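PDB 3E0R: C3-degrading proteinase (CppA protein), which probably degrades the complement protein C3 as a streptococcal proteinase, and is related to the glyoxalase clan. Local coordinates for residues 19-24 / 37-42; 26-31 / 44-49; 89-94 / 107-112. All coordinates share one frame; numbering follows the deposited sequence.

Contacts 1 and 2 both involve helix 21-31, and they meet through neighbouring strands 35-39 and 43-47. Their centres are 10 Å apart, and Leu37 N and Ser45 O, at 2.8 Å, probably share a hydrogen bond. Contact 1 is polar and at the surface, whereas contact 2 is apolar and largely buried. Contact 3 belongs to another sheet, its centre 14 Å from that of contact 2, yet the two touch: Phe27 CZ packs on Ile111 CG2 at 3.5 Å, so helix 21-31, which packs on the sheet of contact 2, also touches strand 107-112 of the other sheet. Contacts 1 and 3 do not meet, with centres 22 Å and nearest atoms about 8 Å apart.

Contact 1: residues 19-24 / 37-42; sequences NNRKLN and LLEESA
Arg21 presents the end of its guanidinium group to the strand end and turn at 37-42, where three oxygens from three consecutive residues meet its edge. NH2 carries two of the bonds. It forms a salt bridge with Glu39 OE1 at 2.7 Å and donates to Glu40 O, also at 2.7 Å, but both bonds are bent, the N-H...O angle at Glu40 O being 131°, and both acceptors lie tilted out of the guanidinium plane. NH1 makes the straighter contact: its N-H points at Ser41 O over 3.2 Å with an angle of 161°. Ser41 O lies in the guanidinium plane, although NH1 stands above the carbonyl plane of Ser41. The Arg21 and Glu39 side chains approach from opposite directions, and their flat groups are turned 33° apart, which fits a one-oxygen salt bridge rather than a flat, two-pronged pair. A bend at chi2 of Glu39 brings OE1 back to the arginine.

Topologically, this joins the first turn of helix 21-31 to the end of strand 35-39 and the residues just after it, within the strand-helix-three-strand order expected of the glyoxalase clan. The helix start is fixed by Asn20 at the N-cap, whose OD1 accepts from Leu23 N at 3.1 Å. One turn on, Asn24 ND2 and Asn24 N reach Asn20 O from opposite faces of its carbonyl plane, the former at 2.7 Å. Glu59 and Glu25 offer Arg21 further, long and weak ion pairs, while Glu25 also lies close to the like-charged Glu39, whose repulsion the shared arginine may partly offset.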
ATOM      1  N   ASN A  19      -2.915  11.800  -8.007  1.00 22.63           N
ATOM      2  CA  ASN A  19      -3.214  13.076  -8.682  1.00 22.83           C
ATOM      3  C   ASN A  19      -4.026  12.826  -9.945  1.00 23.53           C
ATOM      4  O   ASN A  19      -5.211  13.120  -9.985  1.00 23.69           O
ATOM      5  CB  ASN A  19      -1.924  13.870  -8.987  1.00 22.67           C
ATOM      6  CG  ASN A  19      -2.176  15.187  -9.793  1.00 23.07           C
ATOM      7  OD1 ASN A  19      -3.313  15.561 -10.109  1.00 23.51           O
ATOM      8  ND2 ASN A  19      -1.092  15.880 -10.117  1.00 21.48           N
ATOM      9  N   ASN A  20      -3.390  12.307 -10.982  1.00 24.70           N
ATOM     10  CA  ASN A  20      -4.116  11.961 -12.193  1.00 25.60           C
ATOM     11  C   ASN A  20      -4.593  10.527 -12.110  1.00 26.41           C
ATOM     12  O   ASN A  20      -3.796   9.616 -12.003  1.00 27.12           O
ATOM     13  CB  ASN A  20      -3.258  12.156 -13.435  1.00 25.87           C
ATOM     14  CG  ASN A  20      -4.079  12.087 -14.696  1.00 27.36           C
ATOM     15  OD1 ASN A  20      -4.641  11.031 -15.059  1.00 27.30           O
ATOM     16  ND2 ASN A  20      -4.198  13.231 -15.355  1.00 25.21           N
ATOM     17  N   ARG A  21      -5.900  10.340 -12.146  1.00 27.10           N
ATOM     18  CA  ARG A  21      -6.491   9.015 -12.092  1.00 27.73           C
ATOM     19  C   ARG A  21      -6.049   8.093 -13.218  1.00 27.25           C
ATOM     20  O   ARG A  21      -5.616   6.962 -12.976  1.00 28.22           O
ATOM     21  CB  ARG A  21      -8.017   9.107 -12.143  1.00 27.70           C
ATOM     22  CG  ARG A  21      -8.664   7.981 -11.402  1.00 31.71           C
ATOM     23  CD  ARG A  21      -9.821   7.415 -12.153  1.00 33.91           C
ATOM     24  NE  ARG A  21     -10.572   6.506 -11.289  1.00 36.10           N
ATOM     25  CZ  ARG A  21     -11.424   6.904 -10.344  1.00 36.61           C
ATOM     26  NH1 ARG A  21     -11.644   8.196 -10.105  1.00 37.72           N
ATOM     27  NH2 ARG A  21     -12.073   6.007  -9.639  1.00 35.71           N
ATOM     28  N   LYS A  22      -6.204   8.543 -14.450  1.00 26.58           N
ATOM     29  CA  LYS A  22      -5.898   7.694 -15.580  1.00 27.14           C
ATOM     30  C   LYS A  22      -4.429   7.259 -15.502  1.00 27.41           C
ATOM     31  O   LYS A  22      -4.124   6.107 -15.751  1.00 27.34           O
ATOM     32  CB  LYS A  22      -6.225   8.391 -16.909  1.00 26.71           C
ATOM     33  CG  LYS A  22      -6.218   7.450 -18.087  1.00 27.84           C
ATOM     34  CD  LYS A  22      -7.543   6.721 -18.184  1.00 30.30           C
ATOM     35  CE  LYS A  22      -7.396   5.290 -18.684  1.00 31.45           C
ATOM     36  NZ  LYS A  22      -8.609   4.455 -18.374  1.00 30.03           N
ATOM     37  N   LEU A  23      -3.525   8.179 -15.138  1.00 28.12           N
ATOM     38  CA  LEU A  23      -2.115   7.836 -14.956  1.00 28.10           C
ATOM     39  C   LEU A  23      -1.934   6.681 -13.995  1.00 28.08           C
ATOM     40  O   LEU A  23      -1.257   5.694 -14.298  1.00 27.74           O
ATOM     41  CB  LEU A  23      -1.317   9.026 -14.396  1.00 28.53           C
ATOM     42  CG  LEU A  23      -0.515   9.932 -15.305  1.00 29.20           C
ATOM     43  CD1 LEU A  23       0.173  11.026 -14.482  1.00 29.80           C
ATOM     44  CD2 LEU A  23       0.489   9.101 -16.106  1.00 29.96           C
ATOM     45  N   ASN A  24      -2.519   6.842 -12.812  1.00 28.50           N
ATOM     46  CA  ASN A  24      -2.404   5.851 -11.733  1.00 28.23           C
ATOM     47  C   ASN A  24      -3.069   4.522 -12.134  1.00 28.16           C
ATOM     48  O   ASN A  24      -2.533   3.440 -11.879  1.00 27.97           O
ATOM     49  CB  ASN A  24      -2.930   6.433 -10.407  1.00 27.88           C
ATOM     50  CG  ASN A  24      -1.964   7.431  -9.772  1.00 29.37           C
ATOM     51  OD1 ASN A  24      -1.226   7.078  -8.870  1.00 31.28           O
ATOM     52  ND2 ASN A  24      -1.912   8.664 -10.297  1.00 31.55           N
ATOM     53  N   LEU A  37     -11.800  -3.251  -8.690  1.00 16.56           N
ATOM     54  CA  LEU A  37     -12.870  -3.964  -8.071  1.00 15.18           C
ATOM     55  C   LEU A  37     -14.140  -3.126  -8.069  1.00 15.26           C
ATOM     56  O   LEU A  37     -15.220  -3.585  -8.360  1.00 14.66           O
ATOM     57  CB  LEU A  37     -12.444  -4.317  -6.656  1.00 14.65           C
ATOM     58  CG  LEU A  37     -11.113  -5.045  -6.510  1.00 11.60           C
ATOM     59  CD1 LEU A  37     -10.863  -5.199  -5.078  1.00  7.62           C
ATOM     60  CD2 LEU A  37     -11.131  -6.381  -7.222  1.00  9.58           C
ATOM     61  N   LEU A  38     -13.970  -1.874  -7.732  1.00 16.09           N
ATOM     62  CA  LEU A  38     -15.054  -0.958  -7.486  1.00 17.00           C
ATOM     63  C   LEU A  38     -14.532   0.248  -8.198  1.00 17.87           C
ATOM     64  O   LEU A  38     -13.313   0.547  -8.151  1.00 17.50           O
ATOM     65  CB  LEU A  38     -15.167  -0.645  -5.992  1.00 16.95           C
ATOM     66  CG  LEU A  38     -16.506  -0.475  -5.312  1.00 17.42           C
ATOM     67  CD1 LEU A  38     -17.423  -1.681  -5.647  1.00 15.96           C
ATOM     68  CD2 LEU A  38     -16.266  -0.260  -3.776  1.00 16.76           C
ATOM     69  N   GLU A  39     -15.434   0.919  -8.895  1.00 18.71           N
ATOM     70  CA  GLU A  39     -15.072   2.126  -9.579  1.00 19.31           C
ATOM     71  C   GLU A  39     -16.021   3.201  -9.147  1.00 19.46           C
ATOM     72  O   GLU A  39     -17.025   3.489  -9.806  1.00 19.64           O
ATOM     73  CB  GLU A  39     -15.046   1.901 -11.088  1.00 19.68           C
ATOM     74  CG  GLU A  39     -13.625   1.654 -11.611  1.00 20.61           C
ATOM     75  CD  GLU A  39     -12.854   2.956 -11.775  1.00 21.95           C
ATOM     76  OE1 GLU A  39     -12.829   3.743 -10.800  1.00 23.02           O
ATOM     77  OE2 GLU A  39     -12.302   3.204 -12.877  1.00 20.39           O
ATOM     78  N   GLU A  40     -15.709   3.750  -7.981  1.00 19.60           N
ATOM     79  CA  GLU A  40     -16.374   4.939  -7.512  1.00 19.76           C
ATOM     80  C   GLU A  40     -15.657   6.149  -8.111  1.00 19.85           C
ATOM     81  O   GLU A  40     -14.610   6.009  -8.727  1.00 19.58           O
ATOM     82  CB  GLU A  40     -16.426   4.969  -5.973  1.00 19.57           C
ATOM     83  CG  GLU A  40     -17.840   4.795  -5.439  1.00 18.33           C
ATOM     84  CD  GLU A  40     -18.752   5.928  -5.891  1.00 17.28           C
ATOM     85  OE1 GLU A  40     -19.548   5.719  -6.830  1.00 16.16           O
ATOM     86  OE2 GLU A  40     -18.646   7.040  -5.331  1.00 15.86           O
ATOM     87  N   SER A  41     -16.241   7.326  -7.956  1.00 20.24           N
ATOM     88  CA  SER A  41     -15.649   8.563  -8.476  1.00 20.72           C
ATOM     89  C   SER A  41     -14.543   9.130  -7.581  1.00 21.02           C
ATOM     90  O   SER A  41     -13.598   9.746  -8.071  1.00 21.28           O
ATOM     91  CB  SER A  41     -16.722   9.636  -8.639  1.00 20.78           C
ATOM     92  OG  SER A  41     -17.789   9.183  -9.457  1.00 21.22           O
ATOM     93  N   ALA A  42     -14.694   8.963  -6.270  1.00 21.28           N
ATOM     94  CA  ALA A  42     -13.680   9.386  -5.310  1.00 21.31           C
ATOM     95  C   ALA A  42     -12.461   8.466  -5.399  1.00 21.57           C
ATOM     96  O   ALA A  42     -11.322   8.912  -5.264  1.00 21.05           O
ATOM     97  CB  ALA A  42     -14.267   9.384  -3.883  1.00 21.26           C
TER

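Contact 2: residues 26-31 / 44-49; sequences TFYIET and LSLGDQ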
ATOM      1  N   THR A  26      -3.401   3.365 -15.233  1.00 26.86           N
ATOM      2  CA  THR A  26      -2.534   2.774 -16.231  1.00 25.82           C
ATOM      3  C   THR A  26      -1.393   2.012 -15.589  1.00 25.16           C
ATOM      4  O   THR A  26      -0.931   1.017 -16.134  1.00 25.42           O
ATOM      5  CB  THR A  26      -1.951   3.842 -17.172  1.00 26.08           C
ATOM      6  OG1 THR A  26      -3.009   4.702 -17.598  1.00 27.35           O
ATOM      7  CG2 THR A  26      -1.297   3.212 -18.384  1.00 25.15           C
ATOM      8  N   PHE A  27      -0.948   2.502 -14.437  1.00 23.95           N
ATOM      9  CA  PHE A  27       0.218   1.961 -13.733  1.00 23.97           C
ATOM     10  C   PHE A  27      -0.176   0.683 -12.984  1.00 23.20           C
ATOM     11  O   PHE A  27       0.393  -0.390 -13.208  1.00 22.77           O
ATOM     12  CB  PHE A  27       0.812   3.046 -12.779  1.00 23.41           C
ATOM     13  CG  PHE A  27       1.976   2.582 -11.974  1.00 23.08           C
ATOM     14  CD1 PHE A  27       3.219   2.381 -12.573  1.00 23.92           C
ATOM     15  CD2 PHE A  27       1.840   2.326 -10.632  1.00 23.48           C
ATOM     16  CE1 PHE A  27       4.295   1.935 -11.840  1.00 23.55           C
ATOM     17  CE2 PHE A  27       2.904   1.872  -9.889  1.00 22.05           C
ATOM     18  CZ  PHE A  27       4.126   1.691 -10.467  1.00 23.41           C
ATOM     19  N   TYR A  28      -1.200   0.798 -12.149  1.00 22.59           N
ATOM     20  CA  TYR A  28      -1.528  -0.286 -11.226  1.00 22.77           C
ATOM     21  C   TYR A  28      -2.251  -1.444 -11.910  1.00 22.99           C
ATOM     22  O   TYR A  28      -2.010  -2.626 -11.609  1.00 21.12           O
ATOM     23  CB  TYR A  28      -2.330   0.262 -10.079  1.00 22.27           C
ATOM     24  CG  TYR A  28      -1.478   0.971  -9.076  1.00 19.96           C
ATOM     25  CD1 TYR A  28      -0.685   0.253  -8.197  1.00 20.34           C
ATOM     26  CD2 TYR A  28      -1.522   2.368  -8.939  1.00 20.94           C
ATOM     27  CE1 TYR A  28       0.112   0.913  -7.235  1.00 18.66           C
ATOM     28  CE2 TYR A  28      -0.730   3.043  -7.965  1.00 20.45           C
ATOM     29  CZ  TYR A  28       0.091   2.296  -7.143  1.00 18.98           C
ATOM     30  OH  TYR A  28       0.837   2.925  -6.201  1.00 18.52           O
ATOM     31  N   ILE A  29      -3.064  -1.083 -12.900  1.00 23.73           N
ATOM     32  CA  ILE A  29      -3.857  -2.054 -13.633  1.00 24.70           C
ATOM     33  C   ILE A  29      -3.072  -2.532 -14.829  1.00 25.31           C
ATOM     34  O   ILE A  29      -2.753  -3.708 -14.918  1.00 24.65           O
ATOM     35  CB  ILE A  29      -5.250  -1.487 -14.082  1.00 24.72           C
ATOM     36  CG1 ILE A  29      -6.103  -1.151 -12.865  1.00 25.41           C
ATOM     37  CG2 ILE A  29      -5.997  -2.499 -14.935  1.00 23.07           C
ATOM     38  CD1 ILE A  29      -7.188  -0.172 -13.161  1.00 24.73           C
ATOM     39  N   GLU A  30      -2.735  -1.612 -15.734  1.00 26.46           N
ATOM     40  CA  GLU A  30      -2.133  -2.020 -16.988  1.00 27.63           C
ATOM     41  C   GLU A  30      -0.716  -2.491 -16.755  1.00 27.82           C
ATOM     42  O   GLU A  30      -0.309  -3.535 -17.262  1.00 28.96           O
ATOM     43  CB  GLU A  30      -2.143  -0.936 -18.074  1.00 28.13           C
ATOM     44  CG  GLU A  30      -3.228   0.136 -17.955  1.00 30.89           C
ATOM     45  CD  GLU A  30      -4.363   0.040 -18.951  1.00 31.90           C
ATOM     46  OE1 GLU A  30      -4.128   0.444 -20.114  1.00 30.91           O
ATOM     47  OE2 GLU A  30      -5.485  -0.373 -18.537  1.00 33.00           O
ATOM     48  N   THR A  31       0.057  -1.738 -16.000  1.00 28.10           N
ATOM     49  CA  THR A  31       1.473  -2.076 -15.876  1.00 28.07           C
ATOM     50  C   THR A  31       1.602  -3.242 -14.884  1.00 28.59           C
ATOM     51  O   THR A  31       2.100  -4.321 -15.268  1.00 29.09           O
ATOM     52  CB  THR A  31       2.338  -0.813 -15.576  1.00 28.13           C
ATOM     53  OG1 THR A  31       2.066   0.169 -16.597  1.00 27.07           O
ATOM     54  CG2 THR A  31       3.858  -1.123 -15.553  1.00 27.69           C
ATOM     55  N   LEU A  44     -10.562   4.387  -6.623  1.00 22.88           N
ATOM     56  CA  LEU A  44     -10.333   3.148  -7.248  1.00 23.68           C
ATOM     57  C   LEU A  44      -9.949   2.090  -6.165  1.00 22.94           C
ATOM     58  O   LEU A  44      -8.981   2.231  -5.357  1.00 23.27           O
ATOM     59  CB  LEU A  44      -9.254   3.391  -8.300  1.00 23.89           C
ATOM     60  CG  LEU A  44      -8.744   2.204  -9.108  1.00 26.06           C
ATOM     61  CD1 LEU A  44      -9.849   1.518  -9.917  1.00 23.85           C
ATOM     62  CD2 LEU A  44      -7.581   2.693  -9.969  1.00 25.95           C
ATOM     63  N   SER A  45     -10.757   1.048  -6.153  1.00 21.75           N
ATOM     64  CA  SER A  45     -10.588  -0.089  -5.286  1.00 21.05           C
ATOM     65  C   SER A  45      -9.815  -1.077  -6.105  1.00 20.06           C
ATOM     66  O   SER A  45     -10.308  -1.492  -7.113  1.00 18.89           O
ATOM     67  CB  SER A  45     -11.980  -0.669  -4.914  1.00 21.26           C
ATOM     68  OG  SER A  45     -11.904  -1.697  -3.945  1.00 23.04           O
ATOM     69  N   LEU A  46      -8.583  -1.415  -5.684  1.00 20.47           N
ATOM     70  CA  LEU A  46      -7.735  -2.386  -6.377  1.00 19.41           C
ATOM     71  C   LEU A  46      -7.522  -3.686  -5.565  1.00 19.51           C
ATOM     72  O   LEU A  46      -7.414  -3.681  -4.348  1.00 18.47           O
ATOM     73  CB  LEU A  46      -6.356  -1.784  -6.747  1.00 18.79           C
ATOM     74  CG  LEU A  46      -6.343  -0.481  -7.581  1.00 16.86           C
ATOM     75  CD1 LEU A  46      -5.038   0.276  -7.322  1.00 11.60           C
ATOM     76  CD2 LEU A  46      -6.559  -0.849  -9.077  1.00 14.58           C
ATOM     77  N   GLY A  47      -7.412  -4.788  -6.301  1.00 19.40           N
ATOM     78  CA  GLY A  47      -7.195  -6.102  -5.719  1.00 19.81           C
ATOM     79  C   GLY A  47      -6.727  -7.064  -6.801  1.00 19.01           C
ATOM     80  O   GLY A  47      -6.086  -6.651  -7.708  1.00 18.21           O
ATOM     81  N   ASP A  48      -7.068  -8.340  -6.671  1.00 19.91           N
ATOM     82  CA  ASP A  48      -6.614  -9.399  -7.595  1.00 19.96           C
ATOM     83  C   ASP A  48      -7.815 -10.253  -7.984  1.00 19.58           C
ATOM     84  O   ASP A  48      -8.968  -9.776  -7.946  1.00 20.90           O
ATOM     85  CB  ASP A  48      -5.421 -10.211  -6.982  1.00 19.99           C
ATOM     86  CG  ASP A  48      -5.764 -10.872  -5.625  1.00 20.40           C
ATOM     87  OD1 ASP A  48      -6.955 -11.110  -5.377  1.00 20.90           O
ATOM     88  OD2 ASP A  48      -4.846 -11.134  -4.811  1.00 15.92           O
ATOM     89  N   GLN A  49      -7.591 -11.496  -8.378  1.00 19.38           N
ATOM     90  CA  GLN A  49      -8.686 -12.309  -8.863  1.00 19.32           C
ATOM     91  C   GLN A  49      -9.415 -12.958  -7.758  1.00 18.04           C
ATOM     92  O   GLN A  49     -10.389 -13.601  -8.015  1.00 18.48           O
ATOM     93  CB  GLN A  49      -8.258 -13.438  -9.759  1.00 20.56           C
ATOM     94  CG  GLN A  49      -7.040 -13.202 -10.518  1.00 24.76           C
ATOM     95  CD  GLN A  49      -7.297 -12.809 -11.944  1.00 29.00           C
ATOM     96  OE1 GLN A  49      -8.220 -11.986 -12.223  1.00 31.74           O
ATOM     97  NE2 GLN A  49      -6.453 -13.349 -12.870  1.00 20.35           N
TER
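Leu46 divides its two methyls between neighbouring residues of the helix, CD1 going to Tyr28 and CD2 to Ile29. CD1 lies 3.9 Å from Tyr28 CB and comes obliquely to the root of the ring, the two side chains crossing at about a right angle. CD2 packs at 3.8 Å on Ile29 CG1. With chi1 of -64°, Ile29 sets CG1 opposite its carbonyl carbon, and this branch bends the end of the side chain toward the strand.

That pairing is the tight part. Beyond it the packing slackens: Ile29 CD1 stands 4.3 Å from Leu44 CD2, and Ile29 is the one touching residue that is only partly buried. Leu44 also touches Arg21 and Glu25 from the preceding helical turns. On the deeper flank, Tyr28 and Leu46 both continue into Leu55 and Leu57 of strand 53-59.

The axes of helix 26-31 and strand 44-47 approach to 10.1 Å and run 37° from parallel, a separation usual for a helix laid on a sheet. Here the helix lies over strands 43-47 and 53-59 of the eight-stranded sheet. The helix closes with a wider pi-type turn, in which Thr31 N donates to Thr26 O at 2.9 Å. Within the helix, Phe27 CD2 sits 3.6 Å above the plane of the Tyr28 ring, over its centre, so the ring is backed on that face by its neighbour.

Every contact across the pair is between carbons, which implies that shape and exclusion of water, rather than directed polar bonds, hold helix and strand together here.

Contact 3: residues 89-94 / 107-112; sequences GILSKT and YAFEIF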
ATOM      1  N   GLY A  89       5.800 -12.277 -16.626  1.00 34.57           N
ATOM      2  CA  GLY A  89       4.801 -11.855 -17.596  1.00 34.68           C
ATOM      3  C   GLY A  89       4.723 -10.338 -17.665  1.00 34.83           C
ATOM      4  O   GLY A  89       4.743  -9.742 -18.758  1.00 34.73           O
ATOM      5  N   ILE A  90       4.625  -9.725 -16.487  1.00 35.01           N
ATOM      6  CA  ILE A  90       4.650  -8.270 -16.342  1.00 35.54           C
ATOM      7  C   ILE A  90       5.896  -7.664 -17.000  1.00 35.53           C
ATOM      8  O   ILE A  90       5.781  -6.731 -17.791  1.00 35.31           O
ATOM      9  CB  ILE A  90       4.593  -7.819 -14.838  1.00 36.13           C
ATOM     10  CG1 ILE A  90       3.288  -8.237 -14.161  1.00 36.28           C
ATOM     11  CG2 ILE A  90       4.740  -6.297 -14.685  1.00 35.02           C
ATOM     12  CD1 ILE A  90       3.462  -8.114 -12.597  1.00 36.27           C
ATOM     13  N   LEU A  91       7.079  -8.203 -16.697  1.00 35.88           N
ATOM     14  CA  LEU A  91       8.337  -7.650 -17.240  1.00 35.34           C
ATOM     15  C   LEU A  91       8.436  -7.810 -18.772  1.00 35.55           C
ATOM     16  O   LEU A  91       8.950  -6.925 -19.468  1.00 34.94           O
ATOM     17  CB  LEU A  91       9.525  -8.271 -16.517  1.00 35.13           C
ATOM     18  CG  LEU A  91       9.683  -7.777 -15.073  1.00 35.17           C
ATOM     19  CD1 LEU A  91      10.584  -8.717 -14.269  1.00 34.53           C
ATOM     20  CD2 LEU A  91      10.178  -6.301 -15.005  1.00 34.53           C
ATOM     21  N   SER A  92       7.880  -8.911 -19.300  1.00 35.76           N
ATOM     22  CA  SER A  92       7.806  -9.124 -20.748  1.00 35.61           C
ATOM     23  C   SER A  92       7.053  -7.996 -21.457  1.00 35.71           C
ATOM     24  O   SER A  92       7.201  -7.825 -22.668  1.00 35.83           O
ATOM     25  CB  SER A  92       7.166 -10.487 -21.099  1.00 35.48           C
ATOM     26  OG  SER A  92       5.769 -10.473 -20.903  1.00 34.88           O
ATOM     27  N   LYS A  93       6.263  -7.224 -20.715  1.00 35.68           N
ATOM     28  CA  LYS A  93       5.415  -6.190 -21.309  1.00 36.12           C
ATOM     29  C   LYS A  93       5.822  -4.736 -21.023  1.00 35.97           C
ATOM     30  O   LYS A  93       5.382  -3.834 -21.733  1.00 35.35           O
ATOM     31  CB  LYS A  93       3.944  -6.413 -20.891  1.00 36.37           C
ATOM     32  CG  LYS A  93       3.316  -7.681 -21.453  1.00 36.14           C
ATOM     33  CD  LYS A  93       2.950  -7.541 -22.941  1.00 37.01           C
ATOM     34  CE  LYS A  93       2.591  -8.893 -23.588  1.00 36.84           C
ATOM     35  NZ  LYS A  93       3.779  -9.819 -23.821  1.00 36.06           N
ATOM     36  N   THR A  94       6.656  -4.499 -20.010  1.00 36.55           N
ATOM     37  CA  THR A  94       6.999  -3.125 -19.603  1.00 37.00           C
ATOM     38  C   THR A  94       8.437  -2.761 -19.940  1.00 37.86           C
ATOM     39  O   THR A  94       9.380  -3.529 -19.670  1.00 38.20           O
ATOM     40  CB  THR A  94       6.860  -2.895 -18.077  1.00 37.00           C
ATOM     41  OG1 THR A  94       5.877  -3.775 -17.545  1.00 37.45           O
ATOM     42  CG2 THR A  94       6.481  -1.443 -17.780  1.00 36.30           C
ATOM     43  N   TYR A 107      12.346 -13.735 -10.314  1.00 28.39           N
ATOM     44  CA  TYR A 107      12.686 -12.345 -10.463  1.00 28.47           C
ATOM     45  C   TYR A 107      11.788 -11.444  -9.562  1.00 28.09           C
ATOM     46  O   TYR A 107      10.747 -11.864  -8.988  1.00 27.18           O
ATOM     47  CB  TYR A 107      12.678 -11.939 -11.947  1.00 28.84           C
ATOM     48  CG  TYR A 107      13.754 -12.676 -12.749  1.00 29.91           C
ATOM     49  CD1 TYR A 107      15.086 -12.195 -12.827  1.00 29.61           C
ATOM     50  CD2 TYR A 107      13.456 -13.897 -13.397  1.00 30.68           C
ATOM     51  CE1 TYR A 107      16.081 -12.908 -13.582  1.00 30.26           C
ATOM     52  CE2 TYR A 107      14.430 -14.610 -14.146  1.00 29.52           C
ATOM     53  CZ  TYR A 107      15.736 -14.118 -14.229  1.00 30.45           C
ATOM     54  OH  TYR A 107      16.675 -14.844 -14.959  1.00 31.01           O
ATOM     55  N   ALA A 108      12.267 -10.231  -9.373  1.00 26.94           N
ATOM     56  CA  ALA A 108      11.526  -9.237  -8.611  1.00 26.68           C
ATOM     57  C   ALA A 108      11.933  -7.910  -9.203  1.00 26.16           C
ATOM     58  O   ALA A 108      12.963  -7.818  -9.888  1.00 25.29           O
ATOM     59  CB  ALA A 108      11.890  -9.315  -7.163  1.00 26.18           C
ATOM     60  N   PHE A 109      11.129  -6.883  -8.985  1.00 25.69           N
ATOM     61  CA  PHE A 109      11.561  -5.562  -9.431  1.00 25.27           C
ATOM     62  C   PHE A 109      11.003  -4.449  -8.600  1.00 24.57           C
ATOM     63  O   PHE A 109      10.072  -4.641  -7.850  1.00 25.01           O
ATOM     64  CB  PHE A 109      11.288  -5.342 -10.952  1.00 24.98           C
ATOM     65  CG  PHE A 109       9.865  -5.263 -11.302  1.00 25.23           C
ATOM     66  CD1 PHE A 109       9.234  -4.025 -11.374  1.00 25.63           C
ATOM     67  CD2 PHE A 109       9.122  -6.436 -11.548  1.00 26.03           C
ATOM     68  CE1 PHE A 109       7.891  -3.934 -11.673  1.00 24.68           C
ATOM     69  CE2 PHE A 109       7.781  -6.369 -11.846  1.00 25.98           C
ATOM     70  CZ  PHE A 109       7.157  -5.099 -11.912  1.00 26.50           C
ATOM     71  N   GLU A 110      11.639  -3.293  -8.739  1.00 24.23           N
ATOM     72  CA  GLU A 110      11.124  -2.039  -8.261  1.00 23.74           C
ATOM     73  C   GLU A 110      10.766  -1.112  -9.434  1.00 22.48           C
ATOM     74  O   GLU A 110      11.343  -1.167 -10.475  1.00 20.75           O
ATOM     75  CB  GLU A 110      12.136  -1.366  -7.393  1.00 23.74           C
ATOM     76  CG  GLU A 110      12.165  -1.880  -5.996  1.00 25.52           C
ATOM     77  CD  GLU A 110      13.332  -1.320  -5.230  1.00 24.26           C
ATOM     78  OE1 GLU A 110      14.362  -1.074  -5.875  1.00 27.51           O
ATOM     79  OE2 GLU A 110      13.224  -1.130  -4.009  1.00 24.29           O
ATOM     80  N   ILE A 111       9.751  -0.296  -9.208  1.00 23.12           N
ATOM     81  CA  ILE A 111       9.250   0.673 -10.147  1.00 22.86           C
ATOM     82  C   ILE A 111       8.609   1.820  -9.324  1.00 22.82           C
ATOM     83  O   ILE A 111       8.074   1.568  -8.265  1.00 22.61           O
ATOM     84  CB  ILE A 111       8.264  -0.019 -11.092  1.00 22.40           C
ATOM     85  CG1 ILE A 111       8.016   0.830 -12.335  1.00 23.11           C
ATOM     86  CG2 ILE A 111       6.966  -0.356 -10.388  1.00 23.12           C
ATOM     87  CD1 ILE A 111       7.312   0.072 -13.430  1.00 22.58           C
ATOM     88  N   PHE A 112       8.709   3.064  -9.799  1.00 22.84           N
ATOM     89  CA  PHE A 112       8.024   4.210  -9.225  1.00 22.57           C
ATOM     90  C   PHE A 112       6.629   4.421  -9.879  1.00 23.51           C
ATOM     91  O   PHE A 112       6.402   4.271 -11.099  1.00 22.79           O
ATOM     92  CB  PHE A 112       8.871   5.487  -9.364  1.00 23.10           C
ATOM     93  CG  PHE A 112      10.002   5.625  -8.320  1.00 24.18           C
ATOM     94  CD1 PHE A 112       9.756   6.147  -7.055  1.00 25.47           C
ATOM     95  CD2 PHE A 112      11.313   5.268  -8.618  1.00 24.18           C
ATOM     96  CE1 PHE A 112      10.810   6.278  -6.099  1.00 25.61           C
ATOM     97  CE2 PHE A 112      12.339   5.407  -7.665  1.00 23.60           C
ATOM     98  CZ  PHE A 112      12.083   5.902  -6.419  1.00 21.70           C
TER
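Residues 90 and 91 of helix 84-91 pack on strand 107-112, with Leu91 and Ile90 sharing the ring of Phe109 between them. Leu91 CD2 lies over one face, 3.9 Å from the ring centroid and 24° off its normal, which meets the geometry of a CH-pi contact. It is displaced toward the rim, and its nearest ring atom is Phe109 CD2 at 3.6 Å. The two side chains slide past each other in opposite directions. Ile90 reaches the far part of the ring instead: its CG2 branch approaches Phe109 CZ obliquely at 3.9 Å, the side chains crossing at about a right angle.

These contacts with Phe109 make this helix-on-sheet packing. In chain order, helix 84-91 follows strand 74-81 and precedes strands 99-102, 107-112 and 118-122, an order again consistent with the glyoxalase clan. Ile87, one helical turn earlier, also touches Phe109. Toward the start of the strand the fit is looser, Leu91 CD1 standing 4.5 Å from Tyr107 CB.

Within residues 90-94, Ile90 O is gripped from opposite faces of its carbonyl plane, by Lys93 N at 3.0 Å and Thr94 OG1 at 3.0 Å. Thr94 also touches Thr31 of helix 21-31.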